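Local coordinates for acetyl-CoA hydrolase/transferase family protein (Porphyromonas gingivalis, PDB 2NVV), which probably hydrolyses acetyl-CoA or exchanges CoA between acetate and another carboxylic acid, through a glutamyl-CoA thioester intermediate, and binds zinc, at residues Ala8-His16 with Val34-Arg42; Leu108-Phe116 with Glu175-Arg183. One frame throughout, in Å; residues are numbered along the deposited sequence.

Interaction 1 of 2, residues Ala8-His16 with Val34-Arg42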
loop_
_atom_site.group_PDB
_atom_site.type_symbol
_atom_site.label_atom_id
_atom_site.label_comp_id
_atom_site.label_asym_id
_atom_site.label_seq_id
_atom_site.Cartn_x
_atom_site.Cartn_y
_atom_site.Cartn_z
ATOM N N ALA A 8 35.682 5.432 -22.080
ATOM C CA ALA A 8 34.266 5.714 -21.926
ATOM C C ALA A 8 33.630 5.879 -23.292
ATOM O O ALA A 8 32.415 5.775 -23.435
ATOM C CB ALA A 8 34.068 6.974 -21.104
ATOM N N GLU A 9 34.458 6.134 -24.298
ATOM C CA GLU A 9 33.967 6.321 -25.655
ATOM C C GLU A 9 33.754 4.981 -26.341
ATOM O O GLU A 9 32.775 4.800 -27.069
ATOM C CB GLU A 9 34.949 7.167 -26.460
ATOM C CG GLU A 9 35.099 8.606 -25.993
ATOM C CD GLU A 9 35.837 8.743 -24.669
ATOM O OE1 GLU A 9 36.878 8.076 -24.490
ATOM O OE2 GLU A 9 35.389 9.533 -23.810
ATOM N N GLU A 10 34.673 4.047 -26.114
ATOM C CA GLU A 10 34.570 2.718 -26.700
ATOM C C GLU A 10 33.386 1.993 -26.069
ATOM O O GLU A 10 32.641 1.277 -26.745
ATOM C CB GLU A 10 35.844 1.917 -26.432
ATOM C CG GLU A 10 37.123 2.579 -26.908
ATOM C CD GLU A 10 38.356 1.742 -26.622
ATOM O OE1 GLU A 10 38.521 0.695 -27.278
ATOM O OE2 GLU A 10 39.151 2.128 -25.737
ATOM N N ALA A 11 33.226 2.181 -24.762
ATOM C CA ALA A 11 32.156 1.558 -24.003
ATOM C C ALA A 11 30.805 2.032 -24.490
ATOM O O ALA A 11 29.878 1.240 -24.604
ATOM C CB ALA A 11 32.318 1.871 -22.530
ATOM N N ALA A 12 30.699 3.324 -24.783
ATOM C CA ALA A 12 29.445 3.903 -25.258
ATOM C C ALA A 12 28.982 3.296 -26.585
ATOM O O ALA A 12 27.813 3.384 -26.938
ATOM C CB ALA A 12 29.590 5.410 -25.401
ATOM N N GLU A 13 29.901 2.678 -27.316
ATOM C CA GLU A 13 29.574 2.073 -28.600
ATOM C C GLU A 13 28.737 0.814 -28.428
ATOM O O GLU A 13 28.094 0.362 -29.375
ATOM C CB GLU A 13 30.854 1.749 -29.379
ATOM C CG GLU A 13 31.681 2.981 -29.769
ATOM C CD GLU A 13 32.904 2.625 -30.603
ATOM O OE1 GLU A 13 32.727 1.951 -31.642
ATOM O OE2 GLU A 13 34.039 3.010 -30.233
ATOM N N PHE A 14 28.738 0.257 -27.217
ATOM C CA PHE A 14 27.969 -0.948 -26.926
ATOM C C PHE A 14 26.508 -0.633 -26.614
ATOM O O PHE A 14 25.706 -1.543 -26.376
ATOM C CB PHE A 14 28.579 -1.714 -25.757
ATOM C CG PHE A 14 29.920 -2.320 -26.060
ATOM C CD1 PHE A 14 31.093 -1.583 -25.896
ATOM C CD2 PHE A 14 30.014 -3.630 -26.518
ATOM C CE1 PHE A 14 32.335 -2.144 -26.186
ATOM C CE2 PHE A 14 31.251 -4.198 -26.809
ATOM C CZ PHE A 14 32.411 -3.453 -26.642
ATOM N N VAL A 15 26.168 0.654 -26.603
ATOM C CA VAL A 15 24.799 1.087 -26.342
ATOM C C VAL A 15 24.240 1.610 -27.656
ATOM O O VAL A 15 24.843 2.474 -28.299
ATOM C CB VAL A 15 24.745 2.209 -25.277
ATOM C CG1 VAL A 15 23.316 2.689 -25.098
ATOM C CG2 VAL A 15 25.302 1.700 -23.951
ATOM N N HIS A 16 23.088 1.079 -28.056
ATOM C CA HIS A 16 22.468 1.477 -29.315
ATOM C C HIS A 16 21.079 2.059 -29.107
ATOM O O HIS A 16 20.478 1.903 -28.044
ATOM C CB HIS A 16 22.387 0.271 -30.237
ATOM C CG HIS A 16 23.642 -0.537 -30.272
ATOM N ND1 HIS A 16 24.754 -0.159 -30.994
ATOM C CD2 HIS A 16 23.976 -1.688 -29.645
ATOM C CE1 HIS A 16 25.718 -1.042 -30.812
ATOM N NE2 HIS A 16 25.272 -1.980 -29.996
ATOM N N VAL A 34 30.987 8.401 -15.937
ATOM C CA VAL A 34 31.661 8.840 -17.154
ATOM C C VAL A 34 31.121 8.233 -18.463
ATOM O O VAL A 34 31.146 8.873 -19.519
ATOM C CB VAL A 34 33.194 8.596 -17.029
ATOM C CG1 VAL A 34 33.508 7.136 -17.237
ATOM C CG2 VAL A 34 33.954 9.468 -18.016
ATOM N N VAL A 35 30.608 7.016 -18.397
ATOM C CA VAL A 35 30.078 6.398 -19.596
ATOM C C VAL A 35 28.766 7.029 -20.076
ATOM O O VAL A 35 28.609 7.311 -21.264
ATOM C CB VAL A 35 29.881 4.883 -19.402
ATOM C CG1 VAL A 35 29.181 4.282 -20.635
ATOM C CG2 VAL A 35 31.232 4.219 -19.200
ATOM N N PRO A 36 27.797 7.250 -19.164
ATOM C CA PRO A 36 26.541 7.856 -19.631
ATOM C C PRO A 36 26.719 9.170 -20.407
ATOM O O PRO A 36 25.937 9.476 -21.311
ATOM C CB PRO A 36 25.724 8.016 -18.343
ATOM C CG PRO A 36 26.741 7.934 -17.248
ATOM C CD PRO A 36 27.715 6.917 -17.733
ATOM N N ALA A 37 27.753 9.935 -20.069
ATOM C CA ALA A 37 28.024 11.186 -20.760
ATOM C C ALA A 37 28.524 10.889 -22.176
ATOM O O ALA A 37 28.235 11.632 -23.119
ATOM C CB ALA A 37 29.065 11.990 -19.991
ATOM N N ALA A 38 29.282 9.804 -22.316
ATOM C CA ALA A 38 29.814 9.392 -23.612
ATOM C C ALA A 38 28.680 8.870 -24.499
ATOM O O ALA A 38 28.768 8.925 -25.726
ATOM C CB ALA A 38 30.861 8.325 -23.424
ATOM N N ILE A 39 27.625 8.355 -23.873
ATOM C CA ILE A 39 26.460 7.856 -24.600
ATOM C C ILE A 39 25.737 9.077 -25.138
ATOM O O ILE A 39 25.262 9.086 -26.272
ATOM C CB ILE A 39 25.448 7.141 -23.680
ATOM C CG1 ILE A 39 26.121 6.034 -22.865
ATOM C CG2 ILE A 39 24.305 6.615 -24.512
ATOM C CD1 ILE A 39 26.652 4.911 -23.678
ATOM N N ALA A 40 25.650 10.103 -24.294
ATOM C CA ALA A 40 24.994 11.349 -24.648
ATOM C C ALA A 40 25.631 11.983 -25.875
ATOM O O ALA A 40 24.920 12.408 -26.783
ATOM C CB ALA A 40 25.045 12.307 -23.477
ATOM N N LYS A 41 26.962 12.057 -25.901
ATOM C CA LYS A 41 27.674 12.636 -27.047
ATOM C C LYS A 41 27.218 11.864 -28.280
ATOM O O LYS A 41 26.750 12.432 -29.272
ATOM C CB LYS A 41 29.184 12.445 -26.906
ATOM C CG LYS A 41 29.778 12.825 -25.564
ATOM C CD LYS A 41 30.033 14.312 -25.442
ATOM C CE LYS A 41 30.807 14.604 -24.157
ATOM N NZ LYS A 41 31.034 16.061 -23.958
ATOM N N ARG A 42 27.377 10.551 -28.181
ATOM C CA ARG A 42 27.028 9.606 -29.224
ATOM C C ARG A 42 25.579 9.784 -29.664
ATOM O O ARG A 42 25.271 9.721 -30.850
ATOM C CB ARG A 42 27.267 8.203 -28.676
ATOM C CG ARG A 42 27.047 7.051 -29.610
ATOM C CD ARG A 42 27.324 5.759 -28.854
ATOM N NE ARG A 42 26.902 4.574 -29.594
ATOM C CZ ARG A 42 27.479 4.154 -30.709
ATOM N NH1 ARG A 42 28.504 4.826 -31.214
ATOM N NH2 ARG A 42 27.036 3.056 -31.310
#
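Ala8 sets its methyl against the start of the partner helix, with CB 3.9 Å from Val34 CG1 and also close to Val35 CG2, while its carbonyl faces the methyl of Ala38. One turn on, Ala11 meets Val35 CG2 and Ala12 packs between Ala38 and Ile39. Ala12 CB lies 3.7 Å from Ala38 CB and 3.4 Å from Ile39 CD1; alanines at 8, 12 and 38 on the facing sides are consistent with axes of 8-12 and 35-42 that approach to 8.2 Å while crossing at -64°. Glu13 contributes backbone and the base of its side chain rather than its charge: its CA sits over the centre of one face of the Arg42 guanidinium, 3.6 Å above the plane. Val15, the last residue of a type I turn begun at Ala12, works in two ways. Its CG2 touches Ile39 CD1 at 3.5 Å, the two side chains crossing nearly at right angles, and its carbonyl O takes a hydrogen bond from Arg42 NE at 3.2 Å, fairly straight (164°) and in the guanidinium plane. With CG anti to the backbone N (chi1 -177°) and the chain extended as far as NE, Arg42 reaches alongside Ala12 to this turn. The pair of helices lies against one side of the parallel sheet: Ala11 and Val35 rest on Val210 of strand 206-212 and Ile156 of strand 154-160, and Pro36 and Ala40 face helix 65-73.

Interaction 2 of 2, residues Leu108-Phe116 with Glu175-Arg183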
loop_
_atom_site.group_PDB
_atom_site.type_symbol
_atom_site.label_atom_id
_atom_site.label_comp_id
_atom_site.label_asym_id
_atom_site.label_seq_id
_atom_site.Cartn_x
_atom_site.Cartn_y
_atom_site.Cartn_z
ATOM N N LEU A 108 10.479 -2.873 -8.397
ATOM C CA LEU A 108 11.127 -2.890 -9.718
ATOM C C LEU A 108 11.958 -4.132 -10.055
ATOM O O LEU A 108 11.895 -4.649 -11.175
ATOM C CB LEU A 108 11.997 -1.640 -9.904
ATOM C CG LEU A 108 12.707 -1.521 -11.260
ATOM C CD1 LEU A 108 11.696 -1.519 -12.387
ATOM C CD2 LEU A 108 13.521 -0.251 -11.298
ATOM N N ALA A 109 12.746 -4.599 -9.093
ATOM C CA ALA A 109 13.579 -5.777 -9.306
ATOM C C ALA A 109 12.795 -7.033 -9.684
ATOM O O ALA A 109 13.073 -7.656 -10.710
ATOM C CB ALA A 109 14.422 -6.052 -8.071
ATOM N N GLN A 110 11.818 -7.411 -8.868
ATOM C CA GLN A 110 11.053 -8.608 -9.167
ATOM C C GLN A 110 10.191 -8.466 -10.405
ATOM O O GLN A 110 10.026 -9.422 -11.162
ATOM C CB GLN A 110 10.171 -9.015 -7.982
ATOM C CG GLN A 110 9.186 -7.969 -7.550
ATOM C CD GLN A 110 8.065 -8.536 -6.689
ATOM O OE1 GLN A 110 8.301 -9.323 -5.774
ATOM N NE2 GLN A 110 6.838 -8.124 -6.975
ATOM N N ASP A 111 9.637 -7.279 -10.616
ATOM C CA ASP A 111 8.783 -7.046 -11.774
ATOM C C ASP A 111 9.576 -7.112 -13.062
ATOM O O ASP A 111 9.022 -7.352 -14.134
ATOM C CB ASP A 111 8.074 -5.698 -11.643
ATOM C CG ASP A 111 6.919 -5.747 -10.662
ATOM O OD1 ASP A 111 6.818 -6.738 -9.911
ATOM O OD2 ASP A 111 6.110 -4.795 -10.634
ATOM N N LEU A 112 10.878 -6.880 -12.949
ATOM C CA LEU A 112 11.766 -6.948 -14.097
ATOM C C LEU A 112 11.930 -8.427 -14.400
ATOM O O LEU A 112 11.873 -8.846 -15.547
ATOM C CB LEU A 112 13.119 -6.322 -13.757
ATOM C CG LEU A 112 13.260 -4.838 -14.113
ATOM C CD1 LEU A 112 14.510 -4.248 -13.461
ATOM C CD2 LEU A 112 13.310 -4.698 -15.634
ATOM N N ARG A 113 12.125 -9.218 -13.348
ATOM C CA ARG A 113 12.289 -10.652 -13.483
ATOM C C ARG A 113 11.006 -11.287 -14.005
ATOM O O ARG A 113 11.057 -12.241 -14.775
ATOM C CB ARG A 113 12.687 -11.267 -12.138
ATOM C CG ARG A 113 14.008 -10.743 -11.585
ATOM C CD ARG A 113 14.586 -11.691 -10.550
ATOM N NE ARG A 113 13.723 -11.822 -9.378
ATOM C CZ ARG A 113 13.777 -11.045 -8.304
ATOM N NH1 ARG A 113 12.935 -11.260 -7.302
ATOM N NH2 ARG A 113 14.675 -10.067 -8.225
ATOM N N TYR A 114 9.861 -10.754 -13.589
ATOM C CA TYR A 114 8.557 -11.257 -14.027
ATOM C C TYR A 114 8.334 -10.968 -15.515
ATOM O O TYR A 114 7.445 -11.540 -16.140
ATOM C CB TYR A 114 7.421 -10.606 -13.216
ATOM C CG TYR A 114 7.441 -10.934 -11.741
ATOM C CD1 TYR A 114 8.267 -11.942 -11.242
ATOM C CD2 TYR A 114 6.617 -10.251 -10.840
ATOM C CE1 TYR A 114 8.275 -12.264 -9.877
ATOM C CE2 TYR A 114 6.617 -10.569 -9.479
ATOM C CZ TYR A 114 7.449 -11.576 -9.008
ATOM O OH TYR A 114 7.466 -11.899 -7.675
ATOM N N GLY A 115 9.139 -10.064 -16.064
ATOM C CA GLY A 115 9.038 -9.708 -17.463
ATOM C C GLY A 115 8.069 -8.572 -17.728
ATOM O O GLY A 115 7.732 -8.306 -18.891
ATOM N N PHE A 116 7.625 -7.897 -16.665
ATOM C CA PHE A 116 6.668 -6.801 -16.808
ATOM C C PHE A 116 7.160 -5.647 -17.678
ATOM O O PHE A 116 6.376 -5.006 -18.374
ATOM C CB PHE A 116 6.257 -6.286 -15.434
ATOM C CG PHE A 116 5.437 -7.263 -14.642
ATOM C CD1 PHE A 116 5.025 -8.469 -15.207
ATOM C CD2 PHE A 116 5.075 -6.987 -13.324
ATOM C CE1 PHE A 116 4.266 -9.385 -14.468
ATOM C CE2 PHE A 116 4.311 -7.903 -12.577
ATOM C CZ PHE A 116 3.910 -9.103 -13.156
ATOM N N GLU A 175 18.996 -12.092 -4.494
ATOM C CA GLU A 175 17.655 -12.026 -5.041
ATOM C C GLU A 175 16.969 -13.279 -4.562
ATOM O O GLU A 175 17.611 -14.305 -4.373
ATOM C CB GLU A 175 17.680 -12.051 -6.564
ATOM C CG GLU A 175 18.325 -10.850 -7.201
ATOM C CD GLU A 175 18.294 -10.930 -8.704
ATOM O OE1 GLU A 175 18.941 -11.853 -9.255
ATOM O OE2 GLU A 175 17.617 -10.073 -9.325
ATOM N N PRO A 176 15.650 -13.217 -4.355
ATOM C CA PRO A 176 14.925 -14.404 -3.894
ATOM C C PRO A 176 14.382 -15.183 -5.087
ATOM O O PRO A 176 14.356 -14.680 -6.206
ATOM C CB PRO A 176 13.803 -13.806 -3.060
ATOM C CG PRO A 176 13.448 -12.598 -3.866
ATOM C CD PRO A 176 14.799 -12.015 -4.262
ATOM N N LEU A 177 13.962 -16.419 -4.850
ATOM C CA LEU A 177 13.371 -17.207 -5.916
ATOM C C LEU A 177 12.058 -16.479 -6.204
ATOM O O LEU A 177 11.602 -15.671 -5.397
ATOM C CB LEU A 177 13.104 -18.637 -5.434
ATOM C CG LEU A 177 14.152 -19.731 -5.674
ATOM C CD1 LEU A 177 15.514 -19.135 -5.940
ATOM C CD2 LEU A 177 14.189 -20.667 -4.455
ATOM N N ASP A 178 11.452 -16.743 -7.351
ATOM C CA ASP A 178 10.205 -16.085 -7.686
ATOM C C ASP A 178 9.044 -17.066 -7.581
ATOM O O ASP A 178 9.227 -18.283 -7.652
ATOM C CB ASP A 178 10.298 -15.491 -9.090
ATOM C CG ASP A 178 11.279 -14.330 -9.165
ATOM O OD1 ASP A 178 11.966 -14.179 -10.200
ATOM O OD2 ASP A 178 11.357 -13.562 -8.182
ATOM N N PRO A 179 7.825 -16.552 -7.385
ATOM C CA PRO A 179 6.695 -17.481 -7.282
ATOM C C PRO A 179 6.599 -18.437 -8.462
ATOM O O PRO A 179 6.966 -18.100 -9.584
ATOM C CB PRO A 179 5.476 -16.552 -7.148
ATOM C CG PRO A 179 5.953 -15.224 -7.661
ATOM C CD PRO A 179 7.387 -15.154 -7.219
ATOM N N PRO A 180 6.078 -19.645 -8.225
ATOM C CA PRO A 180 5.588 -20.121 -6.929
ATOM C C PRO A 180 6.657 -20.732 -6.023
ATOM O O PRO A 180 6.324 -21.480 -5.110
ATOM C CB PRO A 180 4.555 -21.151 -7.341
ATOM C CG PRO A 180 5.255 -21.819 -8.502
ATOM C CD PRO A 180 5.832 -20.650 -9.279
ATOM N N ALA A 181 7.925 -20.407 -6.256
ATOM C CA ALA A 181 9.015 -20.983 -5.472
ATOM C C ALA A 181 9.657 -20.090 -4.407
ATOM O O ALA A 181 10.612 -20.488 -3.760
ATOM C CB ALA A 181 10.093 -21.482 -6.415
ATOM N N ARG A 182 9.128 -18.894 -4.210
ATOM C CA ARG A 182 9.733 -17.997 -3.247
ATOM C C ARG A 182 9.621 -18.433 -1.799
ATOM O O ARG A 182 8.580 -18.910 -1.360
ATOM C CB ARG A 182 9.165 -16.586 -3.406
ATOM C CG ARG A 182 9.914 -15.551 -2.586
ATOM C CD ARG A 182 9.500 -14.153 -2.976
ATOM N NE ARG A 182 9.873 -13.816 -4.346
ATOM C CZ ARG A 182 9.449 -12.727 -4.986
ATOM N NH1 ARG A 182 9.841 -12.498 -6.235
ATOM N NH2 ARG A 182 8.624 -11.869 -4.388
ATOM N N ARG A 183 10.723 -18.276 -1.069
ATOM C CA ARG A 183 10.792 -18.602 0.348
ATOM C C ARG A 183 10.761 -17.268 1.104
ATOM O O ARG A 183 10.643 -16.205 0.494
ATOM C CB ARG A 183 12.093 -19.338 0.661
ATOM C CG ARG A 183 12.302 -20.604 -0.141
ATOM C CD ARG A 183 11.223 -21.620 0.129
ATOM N NE ARG A 183 11.250 -22.101 1.507
ATOM C CZ ARG A 183 10.353 -22.947 2.014
ATOM N NH1 ARG A 183 9.360 -23.395 1.253
ATOM N NH2 ARG A 183 10.457 -23.357 3.273
#
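Arg113 bends at chi3 (-63°), which turns its guanidinium so that NE and NH1 meet the carboxylate of Asp178 side-on; Arg182, also bent at chi3, brings its own guanidinium to the same acid from another direction. The planes of Arg113 and Asp178 are only 5° apart. In this two-pronged grip NE reaches Asp178 OD1 at 3.1 Å and NH1 reaches Asp178 OD2 at 2.9 Å, both on syn lone pairs. Arg182 NH1 takes the anti side of Asp178 OD2 at 2.7 Å, so this oxygen is shared by two arginines, and the carboxylate between them probably offsets the nearness of their charges. A further bond, from Arg182 NE to Leu177 O, fixes the rotation of that guanidinium, and Arg182 NH2 donates to Gln110 OE1 at 2.9 Å. The remaining nitrogen of Arg113, NH2, meets Glu175 OE2 at 3.1 Å, tilted from the guanidinium plane and from above the carboxylate plane; Glu175 is also held by Thr147 and Arg150, and Arg113 NH2 has a second acid in Glu334. Tyr114 presents its ring edge to Asp178, while its OH lies 3.3 Å from Pro179 CD; its ring stacks on Tyr387 of the second subunit. The result is a salt-bridge network that fastens an irregular, proline-rich loop to the last turn of helix 108-113, which ends in a Schellman motif at Gly115, at the interface with the second subunit.

Overall arrangement
From the N terminus, interaction 1 closes a short loop of 17 residues that contains strand 20-23, drawing helix 35-47 against the opening helix 8-12. Interaction 2 opens later and closes a much longer excursion, through strands 122-127 and 154-160 and helix 145-151, before the chain reaches strand 206-212. The contacts are in series, neither nested nor crossed; their centres lie 30 Å apart and their nearest atoms about 16 Å. Interaction 1 joins helices mainly by apolar side chains, with one arginine bond, against the parallel sheet, whereas interaction 2 secures a loop by charge beside the second subunit.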